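Local coordinates for pollen-specific leucine-rich repeat extensin-like protein 1 (Arabidopsis thaliana, PDB 6TME), which probably helps regulate cell-wall integrity during pollen tube growth, its leucine-rich repeat domain binding a partner protein, at residues A[178-190]-A[204-217]. Numbering follows the deposited sequence.
Sequences GKLPPEIFDKDLD and PETIGKSTASVVTF. With SO4 (sulfate ion), chain N.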
loop_
_atom_site.group_PDB
_atom_site.type_symbol
_atom_site.label_atom_id
_atom_site.label_comp_id
_atom_site.label_asym_id
_atom_site.label_seq_id
_atom_site.Cartn_x
_atom_site.Cartn_y
_atom_site.Cartn_z
ATOM N N GLY A 178 7.424 -14.054 -5.694
ATOM C CA GLY A 178 6.499 -15.058 -6.191
ATOM C C GLY A 178 5.121 -14.482 -6.462
ATOM O O GLY A 178 4.916 -13.263 -6.538
ATOM N N LYS A 179 4.158 -15.388 -6.606
ATOM C CA LYS A 179 2.797 -15.004 -6.939
ATOM C C LYS A 179 2.107 -14.379 -5.732
ATOM O O LYS A 179 2.439 -14.652 -4.572
ATOM C CB LYS A 179 1.981 -16.219 -7.403
ATOM C CG LYS A 179 2.551 -16.948 -8.608
ATOM C CD LYS A 179 1.763 -18.228 -8.910
ATOM C CE LYS A 179 2.164 -18.810 -10.262
ATOM N NZ LYS A 179 1.353 -20.007 -10.637
ATOM N N LEU A 180 1.128 -13.593 -6.013
ATOM C CA LEU A 180 0.285 -13.012 -4.980
ATOM C C LEU A 180 -0.928 -13.906 -4.729
ATOM O O LEU A 180 -1.631 -14.260 -5.678
ATOM C CB LEU A 180 -0.167 -11.636 -5.410
ATOM C CG LEU A 180 -0.718 -10.673 -4.393
ATOM C CD1 LEU A 180 0.361 -10.459 -3.366
ATOM C CD2 LEU A 180 -1.090 -9.357 -5.116
ATOM N N PRO A 181 -1.207 -14.290 -3.487
ATOM C CA PRO A 181 -2.388 -15.136 -3.213
ATOM C C PRO A 181 -3.664 -14.394 -3.556
ATOM O O PRO A 181 -3.994 -13.387 -2.909
ATOM C CB PRO A 181 -2.296 -15.416 -1.702
ATOM C CG PRO A 181 -0.889 -15.030 -1.305
ATOM C CD PRO A 181 -0.452 -13.963 -2.268
ATOM N N PRO A 182 -4.409 -14.850 -4.568
ATOM C CA PRO A 182 -5.633 -14.116 -4.944
ATOM C C PRO A 182 -6.600 -13.955 -3.788
ATOM O O PRO A 182 -7.289 -12.935 -3.693
ATOM C CB PRO A 182 -6.237 -14.965 -6.079
ATOM C CG PRO A 182 -5.092 -15.823 -6.597
ATOM C CD PRO A 182 -4.182 -16.051 -5.394
ATOM N N GLU A 183 -6.651 -14.917 -2.875
ATOM C CA GLU A 183 -7.607 -14.812 -1.781
ATOM C C GLU A 183 -7.353 -13.606 -0.877
ATOM O O GLU A 183 -8.236 -13.268 -0.085
ATOM C CB GLU A 183 -7.604 -16.116 -0.969
ATOM C CG GLU A 183 -6.244 -16.568 -0.440
ATOM C CD GLU A 183 -5.497 -17.507 -1.393
ATOM O OE1 GLU A 183 -5.718 -17.424 -2.620
ATOM O OE2 GLU A 183 -4.689 -18.336 -0.909
ATOM N N ILE A 184 -6.195 -12.934 -0.987
ATOM C CA ILE A 184 -5.925 -11.758 -0.155
ATOM C C ILE A 184 -6.991 -10.684 -0.354
ATOM O O ILE A 184 -7.322 -9.953 0.587
ATOM C CB ILE A 184 -4.512 -11.188 -0.425
ATOM C CG1 ILE A 184 -4.137 -10.142 0.624
ATOM C CG2 ILE A 184 -4.474 -10.455 -1.747
ATOM C CD1 ILE A 184 -3.927 -10.697 2.007
ATOM N N PHE A 185 -7.558 -10.573 -1.560
ATOM C CA PHE A 185 -8.592 -9.571 -1.798
ATOM C C PHE A 185 -9.969 -10.010 -1.310
ATOM O O PHE A 185 -10.906 -9.199 -1.350
ATOM C CB PHE A 185 -8.606 -9.182 -3.291
ATOM C CG PHE A 185 -7.338 -8.503 -3.715
ATOM C CD1 PHE A 185 -7.019 -7.248 -3.217
ATOM C CD2 PHE A 185 -6.419 -9.149 -4.520
ATOM C CE1 PHE A 185 -5.825 -6.624 -3.548
ATOM C CE2 PHE A 185 -5.227 -8.534 -4.854
ATOM C CZ PHE A 185 -4.932 -7.263 -4.363
ATOM N N ASP A 186 -10.104 -11.255 -0.822
ATOM C CA ASP A 186 -11.340 -11.705 -0.178
ATOM C C ASP A 186 -11.430 -11.266 1.283
ATOM O O ASP A 186 -12.539 -11.142 1.810
ATOM C CB ASP A 186 -11.468 -13.234 -0.233
ATOM C CG ASP A 186 -11.386 -13.794 -1.643
ATOM O OD1 ASP A 186 -11.968 -13.193 -2.572
ATOM O OD2 ASP A 186 -10.721 -14.841 -1.817
ATOM N N LYS A 187 -10.299 -11.070 1.967
ATOM C CA LYS A 187 -10.349 -10.501 3.315
ATOM C C LYS A 187 -10.932 -9.091 3.260
ATOM O O LYS A 187 -10.850 -8.404 2.236
ATOM C CB LYS A 187 -8.952 -10.450 3.935
ATOM C CG LYS A 187 -8.104 -11.705 3.782
ATOM C CD LYS A 187 -8.483 -12.740 4.811
ATOM C CE LYS A 187 -8.028 -12.340 6.212
ATOM N NZ LYS A 187 -8.898 -12.980 7.228
ATOM N N ASP A 188 -11.517 -8.636 4.370
ATOM C CA ASP A 188 -12.030 -7.262 4.385
ATOM C C ASP A 188 -10.959 -6.277 4.880
ATOM O O ASP A 188 -11.099 -5.568 5.860
ATOM C CB ASP A 188 -13.341 -7.176 5.170
ATOM C CG ASP A 188 -13.190 -7.409 6.676
ATOM O OD1 ASP A 188 -14.248 -7.460 7.344
ATOM O OD2 ASP A 188 -12.063 -7.547 7.202
ATOM N N LEU A 189 -9.856 -6.250 4.148
ATOM C CA LEU A 189 -8.794 -5.299 4.429
ATOM C C LEU A 189 -9.225 -3.895 4.019
ATOM O O LEU A 189 -9.915 -3.701 3.012
ATOM C CB LEU A 189 -7.512 -5.703 3.688
ATOM C CG LEU A 189 -6.782 -6.886 4.326
ATOM C CD1 LEU A 189 -5.809 -7.484 3.350
ATOM C CD2 LEU A 189 -6.036 -6.395 5.545
ATOM N N ASP A 190 -8.854 -2.915 4.835
ATOM C CA ASP A 190 -8.998 -1.520 4.452
ATOM C C ASP A 190 -7.772 -1.018 3.704
ATOM O O ASP A 190 -7.881 -0.097 2.894
ATOM C CB ASP A 190 -9.246 -0.659 5.701
ATOM C CG ASP A 190 -9.052 0.839 5.446
ATOM O OD1 ASP A 190 -9.840 1.436 4.669
ATOM O OD2 ASP A 190 -8.110 1.424 6.032
ATOM N N PRO A 204 -4.381 -10.586 -9.359
ATOM C CA PRO A 204 -5.449 -11.588 -9.301
ATOM C C PRO A 204 -6.773 -11.041 -9.814
ATOM O O PRO A 204 -7.125 -9.887 -9.572
ATOM C CB PRO A 204 -5.532 -11.920 -7.811
ATOM C CG PRO A 204 -4.203 -11.489 -7.252
ATOM C CD PRO A 204 -3.801 -10.297 -8.040
ATOM N N GLU A 205 -7.526 -11.907 -10.499
ATOM C CA GLU A 205 -8.878 -11.564 -10.916
ATOM C C GLU A 205 -9.772 -11.197 -9.739
ATOM O O GLU A 205 -10.809 -10.554 -9.936
ATOM C CB GLU A 205 -9.497 -12.732 -11.692
ATOM C CG GLU A 205 -8.824 -12.988 -13.045
ATOM C CD GLU A 205 -9.153 -11.908 -14.069
ATOM O OE1 GLU A 205 -10.198 -11.233 -13.902
ATOM O OE2 GLU A 205 -8.371 -11.735 -15.036
ATOM N N THR A 206 -9.393 -11.592 -8.520
ATOM C CA THR A 206 -10.192 -11.339 -7.331
ATOM C C THR A 206 -10.126 -9.896 -6.854
ATOM O O THR A 206 -10.868 -9.537 -5.930
ATOM C CB THR A 206 -9.712 -12.235 -6.202
ATOM O OG1 THR A 206 -8.293 -12.078 -6.090
ATOM C CG2 THR A 206 -10.043 -13.690 -6.497
ATOM N N ILE A 207 -9.259 -9.070 -7.446
ATOM C CA ILE A 207 -9.088 -7.700 -6.967
ATOM C C ILE A 207 -10.421 -6.968 -6.828
ATOM O O ILE A 207 -10.585 -6.132 -5.927
ATOM C CB ILE A 207 -8.126 -6.943 -7.891
ATOM C CG1 ILE A 207 -7.723 -5.630 -7.247
ATOM C CG2 ILE A 207 -8.766 -6.701 -9.267
ATOM C CD1 ILE A 207 -6.663 -4.913 -8.024
ATOM N N GLY A 208 -11.399 -7.275 -7.690
ATOM C CA GLY A 208 -12.685 -6.604 -7.605
ATOM C C GLY A 208 -13.448 -6.887 -6.333
ATOM O O GLY A 208 -14.408 -6.165 -6.015
ATOM N N LYS A 209 -13.056 -7.936 -5.597
ATOM C CA LYS A 209 -13.706 -8.239 -4.329
ATOM C C LYS A 209 -13.225 -7.337 -3.202
ATOM O O LYS A 209 -13.913 -7.230 -2.187
ATOM C CB LYS A 209 -13.480 -9.706 -3.938
ATOM C CG LYS A 209 -14.096 -10.750 -4.887
ATOM C CD LYS A 209 -15.602 -10.847 -4.734
ATOM C CE LYS A 209 -16.182 -12.008 -5.537
ATOM N NZ LYS A 209 -17.680 -11.951 -5.565
ATOM N N SER A 210 -12.086 -6.661 -3.362
ATOM C CA SER A 210 -11.492 -5.966 -2.226
ATOM C C SER A 210 -12.352 -4.784 -1.800
ATOM O O SER A 210 -12.989 -4.119 -2.619
ATOM C CB SER A 210 -10.067 -5.497 -2.541
ATOM O OG SER A 210 -10.033 -4.179 -3.068
ATOM N N THR A 211 -12.396 -4.571 -0.495
ATOM C CA THR A 211 -13.022 -3.432 0.149
ATOM C C THR A 211 -11.993 -2.398 0.568
ATOM O O THR A 211 -12.312 -1.493 1.337
ATOM C CB THR A 211 -13.805 -3.906 1.373
ATOM O OG1 THR A 211 -12.971 -4.783 2.148
ATOM C CG2 THR A 211 -15.043 -4.658 0.937
ATOM N N ALA A 212 -10.762 -2.529 0.097
ATOM C CA ALA A 212 -9.705 -1.655 0.556
ATOM C C ALA A 212 -9.910 -0.239 0.043
ATOM O O ALA A 212 -10.296 -0.025 -1.111
ATOM C CB ALA A 212 -8.354 -2.188 0.100
ATOM N N SER A 213 -9.638 0.734 0.922
ATOM C CA SER A 213 -9.549 2.133 0.531
ATOM C C SER A 213 -8.209 2.484 -0.120
ATOM O O SER A 213 -8.157 3.450 -0.889
ATOM C CB SER A 213 -9.805 3.037 1.744
ATOM O OG SER A 213 -8.733 2.961 2.668
ATOM N N VAL A 214 -7.135 1.739 0.150
ATOM C CA VAL A 214 -5.846 1.981 -0.502
ATOM C C VAL A 214 -5.174 0.646 -0.789
ATOM O O VAL A 214 -5.118 -0.225 0.091
ATOM C CB VAL A 214 -4.904 2.881 0.334
ATOM C CG1 VAL A 214 -4.643 2.315 1.751
ATOM C CG2 VAL A 214 -3.575 3.079 -0.389
ATOM N N VAL A 215 -4.667 0.485 -2.023
ATOM C CA VAL A 215 -3.881 -0.677 -2.436
ATOM C C VAL A 215 -2.647 -0.189 -3.198
ATOM O O VAL A 215 -2.777 0.575 -4.159
ATOM C CB VAL A 215 -4.688 -1.642 -3.331
ATOM C CG1 VAL A 215 -3.855 -2.868 -3.615
ATOM C CG2 VAL A 215 -6.049 -2.024 -2.721
ATOM N N THR A 216 -1.455 -0.637 -2.791
ATOM C CA THR A 216 -0.235 -0.341 -3.531
ATOM C C THR A 216 0.419 -1.624 -4.037
ATOM O O THR A 216 0.581 -2.594 -3.275
ATOM C CB THR A 216 0.764 0.480 -2.692
ATOM O OG1 THR A 216 1.278 -0.281 -1.586
ATOM C CG2 THR A 216 0.103 1.771 -2.191
ATOM N N PHE A 217 0.757 -1.625 -5.338
ATOM C CA PHE A 217 1.526 -2.669 -6.019
ATOM C C PHE A 217 2.864 -2.159 -6.533
ATOM O O PHE A 217 3.608 -2.932 -7.156
ATOM C CB PHE A 217 0.782 -3.214 -7.250
ATOM C CG PHE A 217 -0.551 -3.794 -6.975
ATOM C CD1 PHE A 217 -0.679 -5.147 -6.682
ATOM C CD2 PHE A 217 -1.687 -3.011 -7.067
ATOM C CE1 PHE A 217 -1.927 -5.707 -6.444
ATOM C CE2 PHE A 217 -2.939 -3.556 -6.820
ATOM C CZ PHE A 217 -3.058 -4.911 -6.507
HETATM S S SO4 N . -13.142 -2.353 5.567
HETATM O O1 SO4 N . -12.443 -1.402 4.710
HETATM O O2 SO4 N . -12.164 -3.004 6.430
HETATM O O3 SO4 N . -13.832 -3.342 4.740
HETATM O O4 SO4 N . -14.111 -1.644 6.400
HETATM O O HOH W 1 -10.110 -5.577 0.702
#
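F185 lays one face of its ring against 204-217, a worked example of how successive coils of a leucine-rich repeat solenoid stack, here from the convex 3-10 turns to the start of the parallel strands. With CG anti to the carbonyl carbon (chi1 -65°), the F185 side chain is turned across to 204-217, one face under I207, whose CA sits 4.2 Å from the ring centroid in a CH-pi contact. I184 CG2, from the same segment, lies over the rim of the opposite face, while P204 CG meets the edge in the ring plane. Farther in, F185 CZ reaches F217 CZ at 3.7 Å, and L180 CD2 touches the edge of the F217 ring. With an alanine here in place of F185, I207, P204 and F217 would probably lose their common apolar partner, and a gap would probably open between the two coils. Nearby, T206 OG1 donates to P182 O at 2.7 Å from above the carbonyl plane, across from F185 N, which bonds the same oxygen from the other face.

Around exposed D188 the contact is looser and wetter: a water bridges K187 O and L189 O to T211 N, and a sulfate, probably from crystallisation, accepts from T211 OG1. Beyond it, D190 is buried and firmly bonded where another protein's chain packs on it: S213 OG donates to D190 OD1 at 2.7 Å, arriving 44° out of the carboxylate plane.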